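Local coordinates for U4/U6 snRNA-associated-splicing factor PRP24 (Saccharomyces cerevisiae, PDB 4N0T), which binds U6 snRNA, promotes its annealing with U4 snRNA and serves as a recycling factor of the yeast spliceosome, at residues L82-P94 and R127-A139. Residues are numbered along the deposited sequence; the frame is centred on the assembly and turned at random.
Sequences LTECTLWMTNFPP and RFAYIDVTSKEDA. With nucleotides of chain B.
Trp88, with CG anti to its own N (chi1 177°), and Tyr130, with CG anti to its carbonyl carbon (chi1 -73°), bring their rings together on one face of the antiparallel pair 86-90/128-133: Trp88 CD1 lies 3.4 Å from Tyr130 CZ, toward the rim of the phenol face, the indole five-membered ring oblique to it, planes 58° apart. The tyrosine's opposite face carries the base of G21 of chain B, while A20 of chain B covers a face of the indole, its C5 3.5 Å from Trp88 CD2. Tyr130 OH also donates to N3 of A20 of chain B (2.8 Å). Replacing Trp88 by an alanine would probably leave the A20 base without its stacking surface and Tyr130 freer to turn. Phe128 meets the A20 sugar. These are the central strands β1 and β3 of an RRM, and the cluster matches its canonical RNA-binding face. Beyond it, Arg127 NE donates to Phe92 O (2.6 Å). At the other end Thr86 OG1 donates to Asp132 OD1 (2.6 Å) from above the carboxylate plane; OD2 forms salt bridges with Arg52 and Arg116, which would help keep the carboxylate ionised. Stacking thus holds both bases, while O2' of A18 of chain B, which DNA lacks, donates to Arg127 O (2.8 Å), consistent with a preference for RNA.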
loop_
_atom_site.group_PDB
_atom_site.type_symbol
_atom_site.label_atom_id
_atom_site.label_comp_id
_atom_site.label_asym_id
_atom_site.label_seq_id
_atom_site.Cartn_x
_atom_site.Cartn_y
_atom_site.Cartn_z
ATOM N N LEU A 82 8.780 19.703 14.595
ATOM C CA LEU A 82 8.197 19.575 13.265
ATOM C C LEU A 82 6.705 19.493 13.467
ATOM O O LEU A 82 6.216 18.537 14.062
ATOM C CB LEU A 82 8.690 18.318 12.547
ATOM C CG LEU A 82 8.199 18.202 11.096
ATOM C CD1 LEU A 82 8.923 19.208 10.206
ATOM C CD2 LEU A 82 8.378 16.786 10.563
ATOM N N THR A 83 5.981 20.508 13.010
ATOM C CA THR A 83 4.537 20.526 13.180
ATOM C C THR A 83 3.862 21.199 11.996
ATOM O O THR A 83 4.409 22.135 11.399
ATOM C CB THR A 83 4.114 21.215 14.502
ATOM O OG1 THR A 83 2.691 21.255 14.578
ATOM C CG2 THR A 83 4.623 22.624 14.550
ATOM N N GLU A 84 2.686 20.683 11.641
ATOM C CA GLU A 84 1.928 21.192 10.502
ATOM C C GLU A 84 2.718 21.186 9.192
ATOM O O GLU A 84 2.433 21.956 8.276
ATOM C CB GLU A 84 1.358 22.581 10.816
ATOM C CG GLU A 84 0.439 22.581 12.026
ATOM C CD GLU A 84 -0.208 23.924 12.252
ATOM O OE1 GLU A 84 0.370 24.739 13.000
ATOM O OE2 GLU A 84 -1.287 24.165 11.668
ATOM N N CYS A 85 3.682 20.275 9.092
ATOM C CA CYS A 85 4.496 20.147 7.896
ATOM C C CYS A 85 4.386 18.784 7.230
ATOM O O CYS A 85 5.290 18.388 6.494
ATOM C CB CYS A 85 5.963 20.369 8.246
ATOM S SG CYS A 85 6.362 22.084 8.674
ATOM N N THR A 86 3.298 18.057 7.489
ATOM C CA THR A 86 3.173 16.713 6.949
ATOM C C THR A 86 1.930 16.585 6.063
ATOM O O THR A 86 0.830 16.994 6.446
ATOM C CB THR A 86 3.115 15.668 8.090
ATOM O OG1 THR A 86 4.298 15.780 8.894
ATOM C CG2 THR A 86 3.014 14.254 7.524
ATOM N N LEU A 87 2.128 16.021 4.873
ATOM C CA LEU A 87 1.030 15.737 3.960
ATOM C C LEU A 87 0.723 14.248 3.974
ATOM O O LEU A 87 1.611 13.416 4.205
ATOM C CB LEU A 87 1.454 16.082 2.545
ATOM C CG LEU A 87 1.948 17.511 2.385
ATOM C CD1 LEU A 87 2.727 17.630 1.096
ATOM C CD2 LEU A 87 0.757 18.426 2.396
ATOM N N TRP A 88 -0.532 13.916 3.713
ATOM C CA TRP A 88 -0.883 12.545 3.388
ATOM C C TRP A 88 -1.434 12.554 1.972
ATOM O O TRP A 88 -2.291 13.385 1.628
ATOM C CB TRP A 88 -1.902 11.999 4.385
ATOM C CG TRP A 88 -2.399 10.603 4.100
ATOM C CD1 TRP A 88 -1.810 9.427 4.470
ATOM C CD2 TRP A 88 -3.631 10.252 3.458
ATOM N NE1 TRP A 88 -2.599 8.355 4.077
ATOM C CE2 TRP A 88 -3.713 8.840 3.443
ATOM C CE3 TRP A 88 -4.668 10.995 2.878
ATOM C CZ2 TRP A 88 -4.797 8.156 2.876
ATOM C CZ3 TRP A 88 -5.748 10.315 2.322
ATOM C CH2 TRP A 88 -5.801 8.907 2.323
ATOM N N MET A 89 -0.923 11.646 1.153
ATOM C CA MET A 89 -1.274 11.580 -0.256
ATOM C C MET A 89 -1.771 10.186 -0.624
ATOM O O MET A 89 -1.214 9.181 -0.172
ATOM C CB MET A 89 -0.046 11.965 -1.087
ATOM C CG MET A 89 -0.268 12.063 -2.572
ATOM S SD MET A 89 1.301 12.533 -3.370
ATOM C CE MET A 89 1.378 14.268 -2.952
ATOM N N THR A 90 -2.835 10.112 -1.416
ATOM C CA THR A 90 -3.238 8.821 -1.938
ATOM C C THR A 90 -3.751 8.911 -3.373
ATOM O O THR A 90 -3.929 10.012 -3.926
ATOM C CB THR A 90 -4.278 8.112 -1.022
ATOM O OG1 THR A 90 -4.331 6.730 -1.388
ATOM C CG2 THR A 90 -5.684 8.724 -1.181
ATOM N N ASN A 91 -3.951 7.739 -3.968
ATOM C CA ASN A 91 -4.445 7.618 -5.339
ATOM C C ASN A 91 -3.513 8.244 -6.384
ATOM O O ASN A 91 -3.976 8.753 -7.418
ATOM C CB ASN A 91 -5.856 8.182 -5.493
ATOM C CG ASN A 91 -6.595 7.555 -6.673
ATOM O OD1 ASN A 91 -6.456 6.359 -6.941
ATOM N ND2 ASN A 91 -7.361 8.373 -7.401
ATOM N N PHE A 92 -2.210 8.226 -6.110
ATOM C CA PHE A 92 -1.239 8.384 -7.190
ATOM C C PHE A 92 -1.248 7.094 -8.008
ATOM O O PHE A 92 -1.765 6.070 -7.549
ATOM C CB PHE A 92 0.164 8.736 -6.651
ATOM C CG PHE A 92 0.573 7.977 -5.404
ATOM C CD1 PHE A 92 1.149 6.718 -5.495
ATOM C CD2 PHE A 92 0.429 8.562 -4.142
ATOM C CE1 PHE A 92 1.574 6.036 -4.339
ATOM C CE2 PHE A 92 0.838 7.888 -2.982
ATOM C CZ PHE A 92 1.406 6.629 -3.082
ATOM N N PRO A 93 -0.701 7.125 -9.239
ATOM C CA PRO A 93 -0.720 5.900 -10.049
ATOM C C PRO A 93 -0.005 4.724 -9.369
ATOM O O PRO A 93 0.933 4.941 -8.601
ATOM C CB PRO A 93 0.028 6.321 -11.325
ATOM C CG PRO A 93 -0.254 7.770 -11.441
ATOM C CD PRO A 93 -0.213 8.285 -10.010
ATOM N N PRO A 94 -0.452 3.487 -9.643
ATOM C CA PRO A 94 0.038 2.258 -9.004
ATOM C C PRO A 94 1.540 2.018 -9.122
ATOM O O PRO A 94 2.118 1.287 -8.304
ATOM C CB PRO A 94 -0.711 1.154 -9.769
ATOM C CG PRO A 94 -1.964 1.791 -10.205
ATOM C CD PRO A 94 -1.645 3.234 -10.473
ATOM N N ARG A 127 -1.676 1.764 -1.038
ATOM C CA ARG A 127 -1.125 2.815 -1.878
ATOM C C ARG A 127 -1.440 4.209 -1.321
ATOM O O ARG A 127 -2.503 4.774 -1.569
ATOM C CB ARG A 127 -1.665 2.665 -3.302
ATOM C CG ARG A 127 -0.827 3.400 -4.324
ATOM C CD ARG A 127 -1.173 2.931 -5.712
ATOM N NE ARG A 127 -2.149 3.820 -6.308
ATOM C CZ ARG A 127 -3.344 3.461 -6.765
ATOM N NH1 ARG A 127 -3.774 2.201 -6.732
ATOM N NH2 ARG A 127 -4.114 4.399 -7.271
ATOM N N PHE A 128 -0.504 4.747 -0.548
ATOM C CA PHE A 128 -0.617 6.103 -0.024
ATOM C C PHE A 128 0.772 6.459 0.471
ATOM O O PHE A 128 1.661 5.609 0.479
ATOM C CB PHE A 128 -1.646 6.207 1.125
ATOM C CG PHE A 128 -1.387 5.251 2.265
ATOM C CD1 PHE A 128 -0.497 5.587 3.293
ATOM C CD2 PHE A 128 -2.036 4.009 2.309
ATOM C CE1 PHE A 128 -0.247 4.696 4.347
ATOM C CE2 PHE A 128 -1.811 3.119 3.366
ATOM C CZ PHE A 128 -0.907 3.458 4.377
ATOM N N ALA A 129 0.956 7.700 0.900
ATOM C CA ALA A 129 2.273 8.151 1.356
ATOM C C ALA A 129 2.158 9.288 2.333
ATOM O O ALA A 129 1.229 10.096 2.252
ATOM C CB ALA A 129 3.162 8.580 0.159
ATOM N N TYR A 130 3.118 9.353 3.254
ATOM C CA TYR A 130 3.290 10.519 4.102
ATOM C C TYR A 130 4.499 11.298 3.615
ATOM O O TYR A 130 5.535 10.710 3.255
ATOM C CB TYR A 130 3.493 10.110 5.568
ATOM C CG TYR A 130 2.233 9.609 6.209
ATOM C CD1 TYR A 130 1.350 10.479 6.831
ATOM C CD2 TYR A 130 1.916 8.261 6.170
ATOM C CE1 TYR A 130 0.189 10.017 7.417
ATOM C CE2 TYR A 130 0.761 7.787 6.741
ATOM C CZ TYR A 130 -0.095 8.661 7.362
ATOM O OH TYR A 130 -1.248 8.162 7.917
ATOM N N ILE A 131 4.370 12.622 3.587
ATOM C CA ILE A 131 5.460 13.462 3.114
ATOM C C ILE A 131 5.664 14.594 4.097
ATOM O O ILE A 131 4.706 15.311 4.419
ATOM C CB ILE A 131 5.119 14.099 1.750
ATOM C CG1 ILE A 131 4.772 13.026 0.721
ATOM C CG2 ILE A 131 6.310 14.928 1.249
ATOM C CD1 ILE A 131 3.735 13.495 -0.291
ATOM N N ASP A 132 6.906 14.769 4.557
ATOM C CA ASP A 132 7.240 15.905 5.403
ATOM C C ASP A 132 7.911 16.985 4.560
ATOM O O ASP A 132 8.839 16.697 3.802
ATOM C CB ASP A 132 8.197 15.495 6.524
ATOM C CG ASP A 132 7.544 14.600 7.560
ATOM O OD1 ASP A 132 6.299 14.611 7.662
ATOM O OD2 ASP A 132 8.291 13.897 8.273
ATOM N N VAL A 133 7.401 18.205 4.680
ATOM C CA VAL A 133 8.023 19.360 4.030
ATOM C C VAL A 133 8.599 20.288 5.093
ATOM O O VAL A 133 8.640 19.922 6.271
ATOM C CB VAL A 133 7.037 20.075 3.086
ATOM C CG1 VAL A 133 6.636 19.128 1.990
ATOM C CG2 VAL A 133 5.798 20.577 3.841
ATOM N N THR A 134 9.078 21.471 4.699
ATOM C CA THR A 134 9.824 22.299 5.640
ATOM C C THR A 134 9.036 23.431 6.300
ATOM O O THR A 134 9.548 24.089 7.213
ATOM C CB THR A 134 11.072 22.905 4.983
ATOM O OG1 THR A 134 10.669 23.780 3.923
ATOM C CG2 THR A 134 11.960 21.816 4.425
ATOM N N SER A 135 7.819 23.693 5.832
ATOM C CA SER A 135 6.987 24.730 6.455
ATOM C C SER A 135 5.493 24.465 6.306
ATOM O O SER A 135 5.078 23.744 5.399
ATOM C CB SER A 135 7.313 26.108 5.870
ATOM O OG SER A 135 6.746 26.247 4.574
ATOM N N LYS A 136 4.690 25.052 7.191
ATOM C CA LYS A 136 3.233 24.940 7.079
ATOM C C LYS A 136 2.768 25.550 5.760
ATOM O O LYS A 136 1.848 25.042 5.108
ATOM C CB LYS A 136 2.534 25.626 8.258
ATOM C CG LYS A 136 1.027 25.796 8.057
ATOM C CD LYS A 136 0.369 26.517 9.235
ATOM C CE LYS A 136 -1.153 26.352 9.192
ATOM N NZ LYS A 136 -1.774 26.581 10.531
ATOM N N GLU A 137 3.434 26.631 5.358
ATOM C CA GLU A 137 3.149 27.290 4.092
ATOM C C GLU A 137 3.334 26.357 2.894
ATOM O O GLU A 137 2.458 26.269 2.024
ATOM C CB GLU A 137 4.008 28.556 3.952
ATOM C CG GLU A 137 3.568 29.704 4.865
ATOM C CD GLU A 137 3.806 29.438 6.357
ATOM O OE1 GLU A 137 4.818 28.780 6.708
ATOM O OE2 GLU A 137 2.971 29.888 7.182
ATOM N N ASP A 138 4.454 25.644 2.849
ATOM C CA ASP A 138 4.693 24.702 1.762
ATOM C C ASP A 138 3.633 23.584 1.811
ATOM O O ASP A 138 3.130 23.157 0.774
ATOM C CB ASP A 138 6.102 24.109 1.849
ATOM C CG ASP A 138 7.150 24.973 1.154
ATOM O OD1 ASP A 138 6.860 26.160 0.890
ATOM O OD2 ASP A 138 8.260 24.469 0.875
ATOM N N ALA A 139 3.296 23.131 3.016
ATOM C CA ALA A 139 2.288 22.075 3.138
ATOM C C ALA A 139 0.957 22.553 2.551
ATOM O O ALA A 139 0.344 21.851 1.742
ATOM C CB ALA A 139 2.110 21.640 4.595
ATOM P P A B 20 -7.326 4.121 4.480
ATOM O OP1 A B 20 -7.144 2.760 3.907
ATOM O OP2 A B 20 -8.589 4.424 5.204
ATOM O "O5'" A B 20 -6.123 4.449 5.463
ATOM C "C5'" A B 20 -4.765 4.149 5.123
ATOM C "C4'" A B 20 -3.814 4.783 6.101
ATOM O "O4'" A B 20 -3.767 6.211 5.825
ATOM C "C3'" A B 20 -4.193 4.637 7.577
ATOM O "O3'" A B 20 -3.011 4.560 8.368
ATOM C "C2'" A B 20 -4.894 5.960 7.871
ATOM O "O2'" A B 20 -4.866 6.346 9.231
ATOM C "C1'" A B 20 -4.101 6.933 6.993
ATOM N N9 A B 20 -4.867 8.118 6.609
ATOM C C8 A B 20 -6.055 8.162 5.926
ATOM N N7 A B 20 -6.521 9.383 5.779
ATOM C C5 A B 20 -5.567 10.187 6.389
ATOM C C6 A B 20 -5.473 11.581 6.576
ATOM N N6 A B 20 -6.396 12.434 6.130
ATOM N N1 A B 20 -4.390 12.048 7.239
ATOM C C2 A B 20 -3.480 11.183 7.705
ATOM N N3 A B 20 -3.475 9.850 7.595
ATOM C C4 A B 20 -4.545 9.421 6.915
ATOM P P G B 21 -2.459 3.160 8.938
ATOM O OP1 G B 21 -3.411 2.044 8.659
ATOM O OP2 G B 21 -2.135 3.404 10.381
ATOM O "O5'" G B 21 -1.126 2.911 8.115
ATOM C "C5'" G B 21 -0.140 3.932 8.024
ATOM C "C4'" G B 21 1.151 3.403 7.450
ATOM O "O4'" G B 21 2.023 4.527 7.174
ATOM C "C3'" G B 21 1.952 2.500 8.374
ATOM O "O3'" G B 21 2.840 1.772 7.536
ATOM C "C2'" G B 21 2.776 3.521 9.149
ATOM O "O2'" G B 21 3.890 2.972 9.812
ATOM C "C1'" G B 21 3.176 4.439 8.000
ATOM N N9 G B 21 3.542 5.801 8.360
ATOM C C8 G B 21 4.700 6.392 7.932
ATOM N N7 G B 21 4.791 7.621 8.329
ATOM C C5 G B 21 3.639 7.863 9.033
ATOM C C6 G B 21 3.204 9.050 9.665
ATOM O O6 G B 21 3.807 10.144 9.746
ATOM N N1 G B 21 1.971 8.876 10.271
ATOM C C2 G B 21 1.227 7.715 10.223
ATOM N N2 G B 21 0.041 7.738 10.850
ATOM N N3 G B 21 1.625 6.600 9.637
ATOM C C4 G B 21 2.826 6.744 9.052
ATOM P P A B 18 -8.685 -0.756 -3.654
ATOM O OP1 A B 18 -8.010 -1.902 -2.975
ATOM O OP2 A B 18 -10.040 -0.340 -3.241
ATOM O "O5'" A B 18 -7.795 0.569 -3.524
ATOM C "C5'" A B 18 -6.402 0.558 -3.792
ATOM C "C4'" A B 18 -5.841 1.964 -3.849
ATOM O "O4'" A B 18 -6.557 2.751 -4.841
ATOM C "C3'" A B 18 -5.956 2.787 -2.574
ATOM O "O3'" A B 18 -4.937 2.484 -1.643
ATOM C "C2'" A B 18 -5.906 4.217 -3.100
ATOM O "O2'" A B 18 -4.585 4.568 -3.480
ATOM C "C1'" A B 18 -6.723 4.073 -4.378
ATOM N N9 A B 18 -8.163 4.306 -4.159
ATOM C C8 A B 18 -9.192 3.397 -4.275
ATOM N N7 A B 18 -10.368 3.919 -4.042
ATOM C C5 A B 18 -10.107 5.253 -3.776
ATOM C C6 A B 18 -10.946 6.325 -3.459
ATOM N N6 A B 18 -12.281 6.217 -3.374
ATOM N N1 A B 18 -10.381 7.529 -3.236
ATOM C C2 A B 18 -9.050 7.644 -3.335
ATOM N N3 A B 18 -8.163 6.698 -3.633
ATOM C C4 A B 18 -8.754 5.507 -3.838
#